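Endo-1,4-beta-mannanase (Eisenia fetida, PDB 5Y6T) probably hydrolyses internal beta-1,4-mannosidic linkages in mannans, as expected of an endo-acting glycoside hydrolase of family GH5. Local coordinates at residues A[36-41]-A[66-71]; A[97-102]-A[113-118]. All coordinates share one frame; numbering follows the deposited sequence.

Interaction 1: residues A[36-41]-A[66-71]; sequences RDFGNG and LRIWVH
F38 reaches out of the loop before helix 42-60 and brings the CD2-CE2-CZ rim of its ring to I68 and V70 of strand 65-72, a worked example of a loop packed on a strand through one phenyl ring, with two waters bridging the polar groups. I68 comes from the opposite direction and meets the ring at its edge: CD1 of I68 lies 3.6 Å from F38 CE2 and equally near CZ, with CG1 of I68 behind it in the ring plane. The isoleucine can do this because its longer branch is anti to the backbone N (chi1 -170°), which sends CG1 and CD1 out toward the loop. V70 approaches obliquely and more loosely, its CG2 4.3 Å from F38 CD2. L51 of helix 42-60 and L99 of helix 95-108 also touch F38, so the phenyl group sits where two helices, a loop and a strand converge.

Polar groups beside the ring are joined through water. One molecule donates to D37 OD2 at 2.8 Å and to the carbonyl O of W69 at 2.7 Å. A second accepts from D37 N at 2.9 Å and donates to V70 O at 3.0 Å. D37 is further held within its own loop, OD1 by N33 N and OD2 by Q32 N. No direct hydrogen bond crosses the contact; the carbonyls of W69 and V70, where the strand approaches its corner, each accept a hydrogen bond from a bridging water, while the apolar ring packs alongside, so the loop is held by hydrophobic packing and relayed hydrogen bonds together.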
loop_
_atom_site.group_PDB
_atom_site.type_symbol
_atom_site.label_atom_id
_atom_site.label_comp_id
_atom_site.label_asym_id
_atom_site.label_seq_id
_atom_site.Cartn_x
_atom_site.Cartn_y
_atom_site.Cartn_z
ATOM N N ARG A 36 -6.531 -7.176 -13.442
ATOM C CA ARG A 36 -6.214 -7.605 -14.799
ATOM C C ARG A 36 -5.471 -6.515 -15.552
ATOM O O ARG A 36 -5.573 -6.368 -16.776
ATOM C CB ARG A 36 -7.513 -8.016 -15.512
ATOM C CG ARG A 36 -8.198 -9.158 -14.808
ATOM C CD ARG A 36 -9.429 -9.647 -15.551
ATOM N NE ARG A 36 -9.971 -10.892 -15.008
ATOM C CZ ARG A 36 -10.442 -11.897 -15.759
ATOM N NH1 ARG A 36 -10.435 -11.822 -17.095
ATOM N NH2 ARG A 36 -10.930 -12.980 -15.179
ATOM N N ASP A 37 -4.683 -5.729 -14.820
ATOM C CA ASP A 37 -3.921 -4.657 -15.445
ATOM C C ASP A 37 -2.548 -5.084 -15.948
ATOM O O ASP A 37 -2.015 -4.534 -16.913
ATOM C CB ASP A 37 -3.763 -3.518 -14.439
ATOM C CG ASP A 37 -5.036 -2.708 -14.301
ATOM O OD1 ASP A 37 -5.633 -2.405 -15.358
ATOM O OD2 ASP A 37 -5.402 -2.318 -13.204
ATOM N N PHE A 38 -1.930 -5.970 -15.198
ATOM C CA PHE A 38 -0.590 -6.483 -15.478
ATOM C C PHE A 38 -0.603 -7.987 -15.634
ATOM O O PHE A 38 -1.285 -8.687 -14.906
ATOM C CB PHE A 38 0.351 -6.044 -14.335
ATOM C CG PHE A 38 0.369 -4.553 -14.129
ATOM C CD1 PHE A 38 1.161 -3.717 -14.861
ATOM C CD2 PHE A 38 -0.423 -3.979 -13.130
ATOM C CE1 PHE A 38 1.161 -2.356 -14.673
ATOM C CE2 PHE A 38 -0.405 -2.628 -12.903
ATOM C CZ PHE A 38 0.367 -1.793 -13.652
ATOM N N GLY A 39 0.213 -8.508 -16.534
ATOM C CA GLY A 39 0.198 -9.936 -16.742
ATOM C C GLY A 39 -0.784 -10.332 -17.871
ATOM O O GLY A 39 -1.688 -9.554 -18.271
ATOM N N ASN A 40 -0.554 -11.522 -18.387
ATOM C CA ASN A 40 -1.421 -12.140 -19.443
ATOM C C ASN A 40 -1.619 -11.228 -20.648
ATOM O O ASN A 40 -2.670 -11.241 -21.289
ATOM C CB ASN A 40 -2.698 -12.665 -18.832
ATOM C CG ASN A 40 -2.430 -13.789 -17.839
ATOM O OD1 ASN A 40 -1.508 -14.598 -18.043
ATOM N ND2 ASN A 40 -3.252 -13.881 -16.796
ATOM N N GLY A 41 -0.564 -10.475 -20.963
ATOM C CA GLY A 41 -0.535 -9.548 -22.134
ATOM C C GLY A 41 -1.549 -8.406 -22.104
ATOM O O GLY A 41 -1.767 -7.724 -23.129
ATOM N N LEU A 66 1.948 7.428 -6.809
ATOM C CA LEU A 66 0.732 6.690 -7.012
ATOM C C LEU A 66 0.802 5.323 -6.360
ATOM O O LEU A 66 1.873 4.761 -6.210
ATOM C CB LEU A 66 0.359 6.598 -8.519
ATOM C CG LEU A 66 1.204 5.739 -9.439
ATOM C CD1 LEU A 66 0.881 4.236 -9.381
ATOM C CD2 LEU A 66 1.145 6.287 -10.816
ATOM N N ARG A 67 -0.355 4.776 -6.044
ATOM C CA ARG A 67 -0.486 3.422 -5.514
ATOM C C ARG A 67 -1.354 2.605 -6.444
ATOM O O ARG A 67 -2.443 3.018 -6.805
ATOM C CB ARG A 67 -1.103 3.471 -4.104
ATOM C CG ARG A 67 -1.279 2.123 -3.395
ATOM C CD ARG A 67 -1.558 2.429 -1.915
ATOM N NE ARG A 67 -1.852 1.249 -1.102
ATOM C CZ ARG A 67 -3.076 0.860 -0.749
ATOM N NH1 ARG A 67 -4.192 1.423 -1.250
ATOM N NH2 ARG A 67 -3.184 -0.181 0.083
ATOM N N ILE A 68 -0.874 1.445 -6.830
ATOM C CA ILE A 68 -1.547 0.616 -7.819
ATOM C C ILE A 68 -1.530 -0.850 -7.384
ATOM O O ILE A 68 -0.569 -1.361 -6.753
ATOM C CB ILE A 68 -0.877 0.756 -9.213
ATOM C CG1 ILE A 68 -1.765 0.061 -10.275
ATOM C CG2 ILE A 68 0.579 0.269 -9.242
ATOM C CD1 ILE A 68 -1.526 0.589 -11.675
ATOM N N TRP A 69 -2.584 -1.555 -7.728
ATOM C CA TRP A 69 -2.795 -2.921 -7.241
ATOM C C TRP A 69 -2.620 -3.924 -8.358
ATOM O O TRP A 69 -3.012 -3.648 -9.513
ATOM C CB TRP A 69 -4.184 -3.073 -6.688
ATOM C CG TRP A 69 -4.575 -2.243 -5.503
ATOM C CD1 TRP A 69 -3.869 -1.228 -4.903
ATOM C CD2 TRP A 69 -5.785 -2.368 -4.768
ATOM N NE1 TRP A 69 -4.617 -0.681 -3.855
ATOM C CE2 TRP A 69 -5.787 -1.376 -3.757
ATOM C CE3 TRP A 69 -6.910 -3.201 -4.877
ATOM C CZ2 TRP A 69 -6.858 -1.221 -2.856
ATOM C CZ3 TRP A 69 -7.944 -3.048 -3.974
ATOM C CH2 TRP A 69 -7.919 -2.069 -2.985
ATOM N N VAL A 70 -2.152 -5.110 -7.993
ATOM C CA VAL A 70 -1.810 -6.128 -9.016
ATOM C C VAL A 70 -2.652 -7.377 -8.863
ATOM O O VAL A 70 -3.641 -7.502 -9.609
ATOM C CB VAL A 70 -0.298 -6.455 -9.035
ATOM C CG1 VAL A 70 0.061 -7.446 -10.132
ATOM C CG2 VAL A 70 0.553 -5.168 -9.144
ATOM N N HIS A 71 -2.357 -8.311 -7.979
ATOM C CA HIS A 71 -3.100 -9.570 -8.000
ATOM C C HIS A 71 -4.531 -9.457 -7.452
ATOM O O HIS A 71 -5.423 -10.276 -7.831
ATOM C CB HIS A 71 -2.422 -10.667 -7.183
ATOM C CG HIS A 71 -0.991 -10.922 -7.558
ATOM N ND1 HIS A 71 -0.597 -11.221 -8.842
ATOM C CD2 HIS A 71 0.101 -11.066 -6.782
ATOM C CE1 HIS A 71 0.702 -11.507 -8.853
ATOM N NE2 HIS A 71 1.152 -11.404 -7.606
HETATM O O HOH W 1 -5.168 -4.208 -11.122
HETATM O O HOH W 2 -3.453 -6.181 -12.270
#

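Interaction 2: residues A[97-102]-A[113-118]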
loop_
_atom_site.group_PDB
_atom_site.type_symbol
_atom_site.label_atom_id
_atom_site.label_comp_id
_atom_site.label_asym_id
_atom_site.label_seq_id
_atom_site.Cartn_x
_atom_site.Cartn_y
_atom_site.Cartn_z
ATOM N N SER A 97 7.596 -7.399 -17.348
ATOM C CA SER A 97 7.782 -6.459 -18.419
ATOM C C SER A 97 6.689 -5.399 -18.458
ATOM O O SER A 97 6.935 -4.246 -18.806
ATOM C CB SER A 97 7.966 -7.185 -19.798
ATOM O OG SER A 97 6.930 -8.031 -20.137
ATOM N N ASP A 98 5.458 -5.777 -18.109
ATOM C CA ASP A 98 4.364 -4.828 -18.079
ATOM C C ASP A 98 4.649 -3.761 -17.015
ATOM O O ASP A 98 4.555 -2.580 -17.263
ATOM C CB ASP A 98 3.018 -5.489 -17.781
ATOM C CG ASP A 98 2.558 -6.472 -18.861
ATOM O OD1 ASP A 98 3.076 -6.351 -19.983
ATOM O OD2 ASP A 98 1.662 -7.330 -18.572
ATOM N N LEU A 99 4.965 -4.208 -15.792
ATOM C CA LEU A 99 5.304 -3.260 -14.747
ATOM C C LEU A 99 6.550 -2.404 -15.094
ATOM O O LEU A 99 6.639 -1.245 -14.708
ATOM C CB LEU A 99 5.556 -3.986 -13.436
ATOM C CG LEU A 99 4.331 -4.486 -12.730
ATOM C CD1 LEU A 99 4.670 -5.578 -11.741
ATOM C CD2 LEU A 99 3.594 -3.321 -12.055
ATOM N N ALA A 100 7.530 -3.035 -15.747
ATOM C CA ALA A 100 8.715 -2.352 -16.256
ATOM C C ALA A 100 8.335 -1.177 -17.120
ATOM O O ALA A 100 8.887 -0.136 -16.941
ATOM C CB ALA A 100 9.748 -3.316 -16.939
ATOM N N GLN A 101 7.460 -1.390 -18.089
ATOM C CA GLN A 101 7.003 -0.335 -19.007
ATOM C C GLN A 101 6.355 0.797 -18.182
ATOM O O GLN A 101 6.653 1.988 -18.359
ATOM C CB GLN A 101 5.981 -0.880 -19.974
ATOM C CG GLN A 101 6.474 -1.792 -21.094
ATOM C CD GLN A 101 5.365 -2.047 -22.110
ATOM O OE1 GLN A 101 4.861 -1.111 -22.741
ATOM N NE2 GLN A 101 4.854 -3.288 -22.127
ATOM N N PHE A 102 5.536 0.393 -17.220
ATOM C CA PHE A 102 4.787 1.364 -16.384
ATOM C C PHE A 102 5.787 2.214 -15.562
ATOM O O PHE A 102 5.741 3.437 -15.561
ATOM C CB PHE A 102 3.832 0.593 -15.483
ATOM C CG PHE A 102 2.953 1.468 -14.629
ATOM C CD1 PHE A 102 1.896 2.157 -15.207
ATOM C CD2 PHE A 102 3.086 1.463 -13.265
ATOM C CE1 PHE A 102 1.049 2.926 -14.454
ATOM C CE2 PHE A 102 2.225 2.201 -12.485
ATOM C CZ PHE A 102 1.179 2.919 -13.065
ATOM N N VAL A 113 6.137 5.021 -7.774
ATOM C CA VAL A 113 5.096 3.993 -7.854
ATOM C C VAL A 113 5.177 3.056 -6.656
ATOM O O VAL A 113 6.245 2.532 -6.343
ATOM C CB VAL A 113 5.279 3.182 -9.137
ATOM C CG1 VAL A 113 4.303 2.028 -9.246
ATOM C CG2 VAL A 113 5.015 4.110 -10.363
ATOM N N PHE A 114 4.030 2.825 -6.031
ATOM C CA PHE A 114 3.885 1.879 -4.939
ATOM C C PHE A 114 2.974 0.768 -5.388
ATOM O O PHE A 114 1.830 1.018 -5.773
ATOM C CB PHE A 114 3.415 2.590 -3.669
ATOM C CG PHE A 114 4.429 3.613 -3.165
ATOM C CD1 PHE A 114 4.571 4.866 -3.783
ATOM C CD2 PHE A 114 5.322 3.286 -2.175
ATOM C CE1 PHE A 114 5.545 5.801 -3.357
ATOM C CE2 PHE A 114 6.277 4.209 -1.755
ATOM C CZ PHE A 114 6.420 5.437 -2.385
ATOM N N ILE A 115 3.477 -0.438 -5.304
ATOM C CA ILE A 115 2.848 -1.648 -5.918
ATOM C C ILE A 115 2.307 -2.567 -4.849
ATOM O O ILE A 115 3.062 -3.054 -4.028
ATOM C CB ILE A 115 3.826 -2.432 -6.819
ATOM C CG1 ILE A 115 4.515 -1.503 -7.845
ATOM C CG2 ILE A 115 3.114 -3.564 -7.537
ATOM C CD1 ILE A 115 5.662 -2.141 -8.600
ATOM N N VAL A 116 0.995 -2.790 -4.909
ATOM C CA VAL A 116 0.277 -3.612 -3.968
ATOM C C VAL A 116 -0.004 -4.993 -4.535
ATOM O O VAL A 116 -0.754 -5.117 -5.480
ATOM C CB VAL A 116 -1.042 -2.941 -3.506
ATOM C CG1 VAL A 116 -1.623 -3.765 -2.406
ATOM C CG2 VAL A 116 -0.823 -1.509 -3.001
ATOM N N LEU A 117 0.500 -6.037 -3.892
ATOM C CA LEU A 117 0.310 -7.401 -4.411
ATOM C C LEU A 117 -1.102 -7.960 -4.259
ATOM O O LEU A 117 -1.733 -8.308 -5.270
ATOM C CB LEU A 117 1.297 -8.334 -3.755
ATOM C CG LEU A 117 2.790 -8.057 -3.923
ATOM C CD1 LEU A 117 3.683 -9.058 -3.159
ATOM C CD2 LEU A 117 3.206 -8.151 -5.382
ATOM N N TRP A 118 -1.591 -7.964 -3.025
ATOM C CA TRP A 118 -2.784 -8.661 -2.698
ATOM C C TRP A 118 -3.827 -7.724 -2.111
ATOM O O TRP A 118 -3.475 -6.698 -1.537
ATOM C CB TRP A 118 -2.524 -9.778 -1.705
ATOM C CG TRP A 118 -1.521 -10.768 -2.163
ATOM C CD1 TRP A 118 -0.251 -10.875 -1.703
ATOM C CD2 TRP A 118 -1.713 -11.859 -3.048
ATOM N NE1 TRP A 118 0.371 -11.938 -2.264
ATOM C CE2 TRP A 118 -0.523 -12.588 -3.068
ATOM C CE3 TRP A 118 -2.804 -12.345 -3.796
ATOM C CZ2 TRP A 118 -0.342 -13.701 -3.892
ATOM C CZ3 TRP A 118 -2.643 -13.441 -4.548
ATOM C CH2 TRP A 118 -1.402 -14.114 -4.612
#
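Helix 95-108 lies over strand 112-119 with the pairing running in opposite directions along the two, L99 facing I115 with CA atoms 9.3 Å apart and F102 facing V113 with CA atoms 8.9 Å apart. Two residues three apart on the helix face two residues two apart on the strand, and each takes one partner. F102 meets V113 through a single ring carbon, CE2, which is 3.9 Å from V113 CG1 and 4.0 Å from V113 CG2; a first torsion of -177° swings the ring toward the strand. The CG1 methyl lies at the ring's edge, near its plane, and CG2 stands well off that plane on the same side. The second pair meets through branch ends: CD2 of L99 is 4.2 Å from CD1 of I115, the two side chains crossing at a slant. Neighbouring elements close in around them, with Y43 and I55 of helix 42-60 and I68 of strand 65-72 touching F102, and L159 and W162 of strand 159-163 touching I115. All four contacting residues are buried and no hydrogen bond spans the interface. What joins helix to strand here is therefore apolar packing alone, as expected of the layer between barrel and helices in a (beta/alpha)8 fold.

The two contacts adjoin, their centres about 6 Å apart, and follow one another along the chain: both segments of interaction 1 precede those of interaction 2. Strands 65-72 and 112-119 are parallel neighbours in the barrel sheet, and helix 95-108 makes the beta-alpha-beta crossover between them. I68 O and V116 N form a probable hydrogen bond from strand to strand, and V70 packs on I115. D98 OD2 probably receives a hydrogen bond from G39 N, tying the loop to the helix. In the (beta/alpha)8 barrel expected of a GH5 enzyme, loop 36-41, helix 95-108 and the two neighbouring strands thus share one buried apolar region.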